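Local coordinates for abietadiene synthase, chloroplastic (Abies grandis, PDB 3S9V), which belongs to the plant terpene synthase family and is a largely helical enzyme that includes a metal-binding domain of the terpene synthase type, at residues K427-L432 with P511-F516; L421-H426 with M754-M759; I507-A512 with K777-Q782. All blocks are in the same frame, centred on the assembly; numbering follows the deposited sequence.

Contact 1 (K427-L432 with P511-F516)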
loop_
_atom_site.group_PDB
_atom_site.type_symbol
_atom_site.label_atom_id
_atom_site.label_comp_id
_atom_site.label_asym_id
_atom_site.label_seq_id
_atom_site.Cartn_x
_atom_site.Cartn_y
_atom_site.Cartn_z
ATOM N N LYS A 427 5.290 1.440 10.959
ATOM C CA LYS A 427 4.672 0.631 12.006
ATOM C C LYS A 427 3.918 -0.551 11.426
ATOM O O LYS A 427 3.282 -1.305 12.159
ATOM C CB LYS A 427 3.678 1.458 12.825
ATOM C CG LYS A 427 4.248 2.664 13.522
ATOM C CD LYS A 427 3.162 3.339 14.335
ATOM C CE LYS A 427 3.639 4.642 14.932
ATOM N NZ LYS A 427 2.566 5.280 15.744
ATOM N N SER A 428 3.983 -0.708 10.112
ATOM C CA SER A 428 3.276 -1.786 9.450
ATOM C C SER A 428 4.166 -2.989 9.113
ATOM O O SER A 428 5.026 -2.911 8.235
ATOM C CB SER A 428 2.619 -1.249 8.179
ATOM O OG SER A 428 1.883 -2.268 7.522
ATOM N N MET A 429 3.950 -4.099 9.817
ATOM C CA MET A 429 4.717 -5.320 9.575
ATOM C C MET A 429 3.978 -6.113 8.493
ATOM O O MET A 429 2.752 -6.197 8.504
ATOM C CB MET A 429 4.823 -6.155 10.860
ATOM C CG MET A 429 5.155 -5.351 12.128
ATOM S SD MET A 429 6.622 -4.299 11.993
ATOM C CE MET A 429 7.825 -5.522 11.455
ATOM N N PRO A 430 4.720 -6.708 7.547
ATOM C CA PRO A 430 4.164 -7.494 6.438
ATOM C C PRO A 430 2.988 -8.431 6.742
ATOM O O PRO A 430 1.961 -8.377 6.055
ATOM C CB PRO A 430 5.383 -8.248 5.909
ATOM C CG PRO A 430 6.489 -7.271 6.134
ATOM C CD PRO A 430 6.194 -6.758 7.534
ATOM N N ARG A 431 3.121 -9.290 7.749
ATOM C CA ARG A 431 2.031 -10.211 8.065
ATOM C C ARG A 431 0.781 -9.482 8.551
ATOM O O ARG A 431 -0.337 -9.825 8.160
ATOM C CB ARG A 431 2.468 -11.240 9.113
ATOM C CG ARG A 431 3.506 -12.244 8.624
ATOM C CD ARG A 431 2.921 -13.255 7.632
ATOM N NE ARG A 431 2.903 -12.742 6.266
ATOM C CZ ARG A 431 2.402 -13.401 5.226
ATOM N NH1 ARG A 431 1.864 -14.608 5.385
ATOM N NH2 ARG A 431 2.462 -12.863 4.018
ATOM N N LEU A 432 0.963 -8.474 9.397
ATOM C CA LEU A 432 -0.181 -7.727 9.912
ATOM C C LEU A 432 -0.900 -6.955 8.800
ATOM O O LEU A 432 -2.137 -6.900 8.778
ATOM C CB LEU A 432 0.271 -6.782 11.028
ATOM C CG LEU A 432 0.847 -7.524 12.239
ATOM C CD1 LEU A 432 1.305 -6.537 13.307
ATOM C CD2 LEU A 432 -0.223 -8.458 12.798
ATOM N N PRO A 511 10.274 -11.578 14.479
ATOM C CA PRO A 511 10.748 -12.023 13.166
ATOM C C PRO A 511 9.658 -12.698 12.334
ATOM O O PRO A 511 9.647 -12.594 11.109
ATOM C CB PRO A 511 11.886 -12.973 13.519
ATOM C CG PRO A 511 11.404 -13.591 14.788
ATOM C CD PRO A 511 10.855 -12.403 15.553
ATOM N N ALA A 512 8.743 -13.386 13.002
ATOM C CA ALA A 512 7.667 -14.077 12.307
ATOM C C ALA A 512 6.792 -13.097 11.537
ATOM O O ALA A 512 6.229 -13.431 10.507
ATOM C CB ALA A 512 6.819 -14.866 13.311
ATOM N N SER A 513 6.685 -11.878 12.040
ATOM C CA SER A 513 5.863 -10.871 11.395
ATOM C C SER A 513 6.475 -10.288 10.117
ATOM O O SER A 513 5.738 -9.757 9.277
ATOM C CB SER A 513 5.570 -9.731 12.370
ATOM O OG SER A 513 6.670 -8.835 12.441
ATOM N N PHE A 514 7.799 -10.374 9.954
ATOM C CA PHE A 514 8.421 -9.816 8.752
ATOM C C PHE A 514 9.237 -10.763 7.874
ATOM O O PHE A 514 9.192 -10.637 6.654
ATOM C CB PHE A 514 9.227 -8.542 9.091
ATOM C CG PHE A 514 10.419 -8.770 9.989
ATOM C CD1 PHE A 514 11.633 -9.212 9.466
ATOM C CD2 PHE A 514 10.335 -8.510 11.356
ATOM C CE1 PHE A 514 12.756 -9.393 10.292
ATOM C CE2 PHE A 514 11.444 -8.685 12.193
ATOM C CZ PHE A 514 12.657 -9.129 11.658
ATOM N N ILE A 515 9.988 -11.693 8.459
ATOM C CA ILE A 515 10.745 -12.664 7.648
ATOM C C ILE A 515 10.055 -13.999 7.860
ATOM O O ILE A 515 10.607 -14.939 8.426
ATOM C CB ILE A 515 12.242 -12.778 8.059
ATOM C CG1 ILE A 515 12.378 -12.964 9.573
ATOM C CG2 ILE A 515 13.000 -11.554 7.578
ATOM C CD1 ILE A 515 13.779 -13.384 10.013
ATOM N N PHE A 516 8.825 -14.044 7.375
ATOM C CA PHE A 516 7.918 -15.173 7.486
ATOM C C PHE A 516 8.121 -16.382 6.571
ATOM O O PHE A 516 7.667 -17.473 6.902
ATOM C CB PHE A 516 6.510 -14.641 7.280
ATOM C CG PHE A 516 6.333 -13.936 5.963
ATOM C CD1 PHE A 516 5.926 -14.631 4.835
ATOM C CD2 PHE A 516 6.614 -12.574 5.845
ATOM C CE1 PHE A 516 5.801 -13.987 3.610
ATOM C CE2 PHE A 516 6.494 -11.922 4.624
ATOM C CZ PHE A 516 6.087 -12.630 3.506
#

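Contact 2 (L421-H426 with M754-M759)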
loop_
_atom_site.group_PDB
_atom_site.type_symbol
_atom_site.label_atom_id
_atom_site.label_comp_id
_atom_site.label_asym_id
_atom_site.label_seq_id
_atom_site.Cartn_x
_atom_site.Cartn_y
_atom_site.Cartn_z
ATOM N N LEU A 421 -4.008 4.671 8.738
ATOM C CA LEU A 421 -3.797 5.775 9.665
ATOM C C LEU A 421 -3.199 5.349 10.994
ATOM O O LEU A 421 -2.357 6.057 11.551
ATOM C CB LEU A 421 -5.102 6.542 9.906
ATOM C CG LEU A 421 -5.515 7.437 8.730
ATOM C CD1 LEU A 421 -6.830 8.137 9.036
ATOM C CD2 LEU A 421 -4.418 8.459 8.469
ATOM N N LYS A 422 -3.612 4.191 11.500
ATOM C CA LYS A 422 -3.090 3.719 12.774
ATOM C C LYS A 422 -1.762 2.978 12.613
ATOM O O LYS A 422 -0.889 3.069 13.473
ATOM C CB LYS A 422 -4.117 2.820 13.468
ATOM C CG LYS A 422 -3.787 2.508 14.916
ATOM C CD LYS A 422 -4.888 1.681 15.553
ATOM C CE LYS A 422 -4.591 1.387 17.012
ATOM N NZ LYS A 422 -5.672 0.561 17.623
ATOM N N TYR A 423 -1.607 2.253 11.509
ATOM C CA TYR A 423 -0.374 1.508 11.252
ATOM C C TYR A 423 0.326 1.941 9.962
ATOM O O TYR A 423 0.364 1.187 8.976
ATOM C CB TYR A 423 -0.677 0.010 11.204
ATOM C CG TYR A 423 -1.269 -0.515 12.494
ATOM C CD1 TYR A 423 -0.518 -0.538 13.669
ATOM C CD2 TYR A 423 -2.594 -0.948 12.548
ATOM C CE1 TYR A 423 -1.072 -0.974 14.875
ATOM C CE2 TYR A 423 -3.159 -1.386 13.749
ATOM C CZ TYR A 423 -2.393 -1.396 14.908
ATOM O OH TYR A 423 -2.953 -1.815 16.095
ATOM N N PRO A 424 0.885 3.168 9.951
ATOM C CA PRO A 424 1.593 3.722 8.793
ATOM C C PRO A 424 2.836 2.901 8.475
ATOM O O PRO A 424 3.183 1.971 9.199
ATOM C CB PRO A 424 1.982 5.131 9.249
ATOM C CG PRO A 424 0.998 5.452 10.303
ATOM C CD PRO A 424 0.840 4.155 11.042
ATOM N N TRP A 425 3.497 3.282 7.389
ATOM C CA TRP A 425 4.722 2.660 6.899
ATOM C C TRP A 425 5.663 2.125 7.996
ATOM O O TRP A 425 5.906 0.923 8.105
ATOM C CB TRP A 425 5.448 3.700 6.035
ATOM C CG TRP A 425 6.796 3.312 5.505
ATOM C CD1 TRP A 425 7.962 3.990 5.685
ATOM C CD2 TRP A 425 7.102 2.208 4.647
ATOM N NE1 TRP A 425 8.980 3.382 4.988
ATOM C CE2 TRP A 425 8.480 2.284 4.343
ATOM C CE3 TRP A 425 6.343 1.162 4.101
ATOM C CZ2 TRP A 425 9.119 1.358 3.520
ATOM C CZ3 TRP A 425 6.980 0.239 3.278
ATOM C CH2 TRP A 425 8.357 0.345 2.997
ATOM N N HIS A 426 6.178 3.024 8.819
ATOM C CA HIS A 426 7.115 2.638 9.863
ATOM C C HIS A 426 6.576 1.779 11.000
ATOM O O HIS A 426 7.330 1.424 11.899
ATOM C CB HIS A 426 7.774 3.894 10.435
ATOM C CG HIS A 426 8.613 4.632 9.440
ATOM N ND1 HIS A 426 8.642 6.008 9.360
ATOM C CD2 HIS A 426 9.455 4.184 8.480
ATOM C CE1 HIS A 426 9.462 6.376 8.392
ATOM N NE2 HIS A 426 9.969 5.288 7.842
ATOM N N MET A 754 10.069 -2.177 16.596
ATOM C CA MET A 754 10.149 -1.301 17.761
ATOM C C MET A 754 9.149 -0.144 17.650
ATOM O O MET A 754 8.525 0.252 18.632
ATOM C CB MET A 754 11.572 -0.760 17.925
ATOM C CG MET A 754 12.609 -1.816 18.324
ATOM S SD MET A 754 12.357 -2.538 19.973
ATOM C CE MET A 754 12.932 -1.181 21.011
ATOM N N GLN A 755 9.000 0.403 16.451
ATOM C CA GLN A 755 8.050 1.479 16.252
ATOM C C GLN A 755 6.649 0.961 16.605
ATOM O O GLN A 755 5.826 1.695 17.139
ATOM C CB GLN A 755 8.077 1.952 14.799
ATOM C CG GLN A 755 9.312 2.751 14.415
ATOM C CD GLN A 755 9.496 3.964 15.293
ATOM O OE1 GLN A 755 8.545 4.684 15.570
ATOM N NE2 GLN A 755 10.724 4.204 15.727
ATOM N N LEU A 756 6.388 -0.314 16.315
ATOM C CA LEU A 756 5.086 -0.911 16.604
ATOM C C LEU A 756 4.888 -1.209 18.096
ATOM O O LEU A 756 3.864 -0.849 18.679
ATOM C CB LEU A 756 4.894 -2.200 15.797
ATOM C CG LEU A 756 3.561 -2.932 16.029
ATOM C CD1 LEU A 756 2.398 -2.070 15.547
ATOM C CD2 LEU A 756 3.565 -4.257 15.291
ATOM N N PHE A 757 5.865 -1.854 18.721
ATOM C CA PHE A 757 5.728 -2.181 20.129
ATOM C C PHE A 757 5.659 -0.962 21.029
ATOM O O PHE A 757 4.973 -0.988 22.042
ATOM C CB PHE A 757 6.879 -3.080 20.597
ATOM C CG PHE A 757 6.744 -4.519 20.182
ATOM C CD1 PHE A 757 7.668 -5.464 20.613
ATOM C CD2 PHE A 757 5.696 -4.933 19.368
ATOM C CE1 PHE A 757 7.552 -6.802 20.241
ATOM C CE2 PHE A 757 5.571 -6.263 18.992
ATOM C CZ PHE A 757 6.503 -7.200 19.430
ATOM N N TYR A 758 6.364 0.102 20.665
ATOM C CA TYR A 758 6.387 1.307 21.486
ATOM C C TYR A 758 5.721 2.499 20.821
ATOM O O TYR A 758 6.067 3.645 21.099
ATOM C CB TYR A 758 7.836 1.659 21.837
ATOM C CG TYR A 758 8.550 0.569 22.600
ATOM C CD1 TYR A 758 8.348 0.393 23.971
ATOM C CD2 TYR A 758 9.400 -0.318 21.942
ATOM C CE1 TYR A 758 8.980 -0.650 24.669
ATOM C CE2 TYR A 758 10.029 -1.355 22.621
ATOM C CZ TYR A 758 9.818 -1.518 23.980
ATOM O OH TYR A 758 10.447 -2.556 24.631
ATOM N N MET A 759 4.756 2.229 19.952
ATOM C CA MET A 759 4.059 3.298 19.251
ATOM C C MET A 759 3.251 4.196 20.183
ATOM O O MET A 759 2.857 3.795 21.282
ATOM C CB MET A 759 3.140 2.717 18.166
ATOM C CG MET A 759 1.979 1.875 18.672
ATOM S SD MET A 759 1.021 1.179 17.298
ATOM C CE MET A 759 0.174 2.651 16.704
#

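Contact 3 (I507-A512 with K777-Q782)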
loop_
_atom_site.group_PDB
_atom_site.type_symbol
_atom_site.label_atom_id
_atom_site.label_comp_id
_atom_site.label_asym_id
_atom_site.label_seq_id
_atom_site.Cartn_x
_atom_site.Cartn_y
_atom_site.Cartn_z
ATOM N N ILE A 507 8.355 -12.606 21.767
ATOM C CA ILE A 507 9.611 -12.396 21.056
ATOM C C ILE A 507 9.647 -13.076 19.688
ATOM O O ILE A 507 10.231 -12.546 18.740
ATOM C CB ILE A 507 10.805 -12.900 21.892
ATOM C CG1 ILE A 507 11.009 -11.984 23.098
ATOM C CG2 ILE A 507 12.067 -12.951 21.039
ATOM C CD1 ILE A 507 12.172 -12.390 23.981
ATOM N N TYR A 508 9.027 -14.245 19.583
ATOM C CA TYR A 508 9.007 -14.977 18.321
ATOM C C TYR A 508 8.126 -14.257 17.302
ATOM O O TYR A 508 8.319 -14.383 16.092
ATOM C CB TYR A 508 8.490 -16.400 18.530
ATOM C CG TYR A 508 8.361 -17.159 17.235
ATOM C CD1 TYR A 508 9.490 -17.511 16.500
ATOM C CD2 TYR A 508 7.107 -17.466 16.705
ATOM C CE1 TYR A 508 9.381 -18.144 15.268
ATOM C CE2 TYR A 508 6.983 -18.095 15.471
ATOM C CZ TYR A 508 8.126 -18.428 14.758
ATOM O OH TYR A 508 8.015 -19.016 13.519
ATOM N N PHE A 509 7.154 -13.505 17.803
ATOM C CA PHE A 509 6.247 -12.758 16.947
ATOM C C PHE A 509 7.006 -11.814 16.022
ATOM O O PHE A 509 6.693 -11.702 14.838
ATOM C CB PHE A 509 5.276 -11.935 17.795
ATOM C CG PHE A 509 4.695 -10.747 17.071
ATOM C CD1 PHE A 509 3.751 -10.918 16.065
ATOM C CD2 PHE A 509 5.117 -9.458 17.375
ATOM C CE1 PHE A 509 3.239 -9.824 15.375
ATOM C CE2 PHE A 509 4.608 -8.351 16.684
ATOM C CZ PHE A 509 3.670 -8.537 15.687
ATOM N N SER A 510 7.997 -11.130 16.582
ATOM C CA SER A 510 8.784 -10.167 15.831
ATOM C C SER A 510 9.299 -10.659 14.486
ATOM O O SER A 510 8.819 -10.221 13.444
ATOM C CB SER A 510 9.946 -9.658 16.688
ATOM O OG SER A 510 9.456 -8.922 17.793
ATOM N N PRO A 511 10.274 -11.578 14.479
ATOM C CA PRO A 511 10.748 -12.023 13.166
ATOM C C PRO A 511 9.658 -12.698 12.334
ATOM O O PRO A 511 9.647 -12.594 11.109
ATOM C CB PRO A 511 11.886 -12.973 13.519
ATOM C CG PRO A 511 11.404 -13.591 14.788
ATOM C CD PRO A 511 10.855 -12.403 15.553
ATOM N N ALA A 512 8.743 -13.386 13.002
ATOM C CA ALA A 512 7.667 -14.077 12.307
ATOM C C ALA A 512 6.792 -13.097 11.537
ATOM O O ALA A 512 6.229 -13.431 10.507
ATOM C CB ALA A 512 6.819 -14.866 13.311
ATOM N N LYS A 777 -2.023 -12.660 18.284
ATOM C CA LYS A 777 -3.154 -13.469 17.863
ATOM C C LYS A 777 -3.324 -13.432 16.337
ATOM O O LYS A 777 -3.438 -14.479 15.698
ATOM C CB LYS A 777 -4.427 -12.967 18.554
ATOM C CG LYS A 777 -5.660 -13.834 18.337
ATOM C CD LYS A 777 -6.896 -13.220 18.994
ATOM C CE LYS A 777 -7.276 -11.892 18.348
ATOM N NZ LYS A 777 -8.475 -11.280 18.987
ATOM N N ASN A 778 -3.316 -12.230 15.761
ATOM C CA ASN A 778 -3.489 -12.049 14.317
ATOM C C ASN A 778 -2.416 -12.667 13.443
ATOM O O ASN A 778 -2.684 -13.064 12.309
ATOM C CB ASN A 778 -3.562 -10.565 13.955
ATOM C CG ASN A 778 -4.828 -9.908 14.436
ATOM O OD1 ASN A 778 -5.921 -10.437 14.249
ATOM N ND2 ASN A 778 -4.692 -8.736 15.050
ATOM N N CYS A 779 -1.199 -12.738 13.963
ATOM C CA CYS A 779 -0.094 -13.269 13.188
ATOM C C CYS A 779 0.158 -14.755 13.383
ATOM O O CYS A 779 0.453 -15.470 12.423
ATOM C CB CYS A 779 1.184 -12.482 13.516
ATOM S SG CYS A 779 2.679 -13.018 12.653
ATOM N N LEU A 780 0.022 -15.228 14.616
ATOM C CA LEU A 780 0.319 -16.628 14.900
ATOM C C LEU A 780 -0.819 -17.597 15.205
ATOM O O LEU A 780 -0.661 -18.797 15.001
ATOM C CB LEU A 780 1.330 -16.707 16.051
ATOM C CG LEU A 780 2.626 -15.898 15.951
ATOM C CD1 LEU A 780 3.422 -16.075 17.236
ATOM C CD2 LEU A 780 3.440 -16.352 14.757
ATOM N N PHE A 781 -1.956 -17.108 15.686
ATOM C CA PHE A 781 -3.026 -18.033 16.043
ATOM C C PHE A 781 -4.299 -18.036 15.205
ATOM O O PHE A 781 -4.657 -19.061 14.629
ATOM C CB PHE A 781 -3.363 -17.850 17.524
ATOM C CG PHE A 781 -2.169 -17.999 18.426
ATOM C CD1 PHE A 781 -1.336 -19.113 18.316
ATOM C CD2 PHE A 781 -1.855 -17.018 19.357
ATOM C CE1 PHE A 781 -0.203 -19.245 19.119
ATOM C CE2 PHE A 781 -0.727 -17.143 20.166
ATOM C CZ PHE A 781 0.102 -18.260 20.044
ATOM N N GLN A 782 -4.983 -16.900 15.146
ATOM C CA GLN A 782 -6.215 -16.781 14.378
ATOM C C GLN A 782 -5.910 -16.883 12.874
ATOM O O GLN A 782 -5.196 -16.043 12.324
ATOM C CB GLN A 782 -6.867 -15.432 14.686
ATOM C CG GLN A 782 -8.356 -15.365 14.422
ATOM C CD GLN A 782 -9.154 -15.232 15.705
ATOM O OE1 GLN A 782 -8.997 -14.261 16.448
ATOM N NE2 GLN A 782 -10.012 -16.212 15.975
#

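Contact 1 (K427-L432 with P511-F516)
Arg431 meets 511-516 through both its backbone and its side chain, and the two interactions differ in kind. The polar link is a hydrogen bond from Arg431 N to Ser513 O, 3.1 Å long and nearly straight at 168° at the hydrogen, with the donor in the carbonyl plane. Met429 occupies the N-cap position of helix 430-440, so Arg431 N lies in a first turn whose N-H groups have no acceptor one turn earlier in their own helix; a carbonyl of helix 504-514 serves this one.

The second interaction is a cation-pi stack. The guanidinium of Arg431 lies flat on one face of the Phe516 ring, the planes only 13° apart and Arg431 CZ 3.8 Å from the centroid of the Phe516 ring. Arg431 NE sits over the ring centre, while Arg431 NH2 reaches toward the rim, 3.5 Å from Phe516 CE1. A bend in the arginine chain at chi2 (-71°), followed by another at chi3, carries the group over the ring. NH2 also makes a weak hydrogen bond to Gly284 O, and Phe471 and Val474 of helix 461-491 touch the same side chain.

Apolar contacts fill the remainder. Pro430 touches two phenylalanines, its CD 3.8 Å from Phe514 CB and its CB 4.0 Å from Phe516 CE2. Met429 folds back on itself, bringing CE to 3.9 Å from Phe514 CD2, obliquely to that ring. The fold also sets both Met429 CB and Met429 CE beside Ser513 OG, a hydroxyl that is hydrogen-bonded to Ser510 O.

The chemistry implies that the buried guanidinium charge is probably stabilised in part by the aromatic face of Phe516, while the straight backbone bond fixes the start of helix 430-440 against helix 504-514.

Contact 2 (L421-H426 with M754-M759)
Gln755 makes the first approach to 421-426, and it does so with carbon: its CB comes within 3.0 Å of His426 O, shorter than an ordinary contact and perhaps partly a matter of model error, and its CG lies beside the same oxygen. The Gln755 side chain touches Met723 and Leu727 of helix 712-736. His426 likewise touches Leu727, and its NE2 is hydrogen-bonded to Asn731.

One residue further, Leu756 reaches an earlier part of the facing segment, Tyr423. Its CG stands opposite the backbone N (chi1 179°), which sends the side chain over to the tyrosine, where Leu756 CD1 lies 3.7 Å from Tyr423 CE1. The approach to the ring is oblique. Helix 741-757 closes at this level, Tyr758 N bonding to Met754 O at 3.0 Å before Tyr758 itself leaves helical geometry. The facing segment changes in the same way: helix 413-422 stops at Lys422, and Tyr423 is the first residue beyond it. In the all-helical terpene synthase architecture the contact therefore brings together two helix C-terminal ends.

Met759 follows in the loop and makes a Met-aromatic contact with Tyr423. SD is 3.9 Å from Tyr423 CE1 and 5.1 Å from the ring centroid, 68° off the ring normal, and the two side chains run about perpendicular. A bend at chi3 (-73°) then directs CE to Lys422 O, 3.4 Å away. Helix 768-781 holds the polar ends of both facing residues, with Tyr423 OH hydrogen-bonded to His775 NE2 and Lys422 NZ in a salt bridge with Glu771.

Contact 3 (I507-A512 with K777-Q782)
Helices 507-512 and 777-781 cross almost perpendicularly, at 86°, with their axes 10.3 Å apart at closest approach and the backbones nearest where Phe509 faces Leu780. This is helix-helix packing within the all-alpha terpene synthase fold, between a helix kinked at Pro511, whose ring nitrogen cannot bond to the preceding turn, and one that widens into a pi-type turn, where Gln782 N joins Phe781 N on Lys777 O.

Both methyls of Leu780 touch the Tyr508 ring. Leu780 CD1 meets its edge, 4.0 Å from Tyr508 CD2, and Leu780 CD2 is equally close to Tyr508 CE2 while also resting 4.0 Å from Ala512 CB. Because Ala512 CB lies over one face of the Tyr508 ring, toward its rim, the three side chains form a continuous apolar patch. The polar end of Tyr508 leads elsewhere, its OH bonding to Glu481.

Cys779 packs against Phe509 instead. Its sulfur lies 5.2 Å from the Phe509 centroid, 71° off the ring normal, an oblique sulfur-aromatic contact; Cys779 CB sits in the plane of that ring, 3.8 Å from Phe509 CE1.

Contacts 1 and 3 are buried and share helix 504-514, which offers Ser513 and Phe514 to the start of helix 430-440 and the residue before it, and Tyr508, Phe509 and Ala512 to helix 768-781. Contact 2 is partly buried, and Lys422 at its margin is exposed. Their chemistry differs accordingly: contact 1 combines a backbone hydrogen bond with a cation-pi stack alongside apolar packing, contact 3 is carbon and sulfur packing, and contact 2 mixes apolar and Met-aromatic contacts with carbons set against carbonyl oxygens. Met429 CG lies 3.7 Å from Leu756 CD2, joining contacts 1 and 2, and Arg431 CB lies 4.0 Å from Cys779 SG, joining contacts 1 and 3. Phe757 touches Phe509 between contacts 2 and 3.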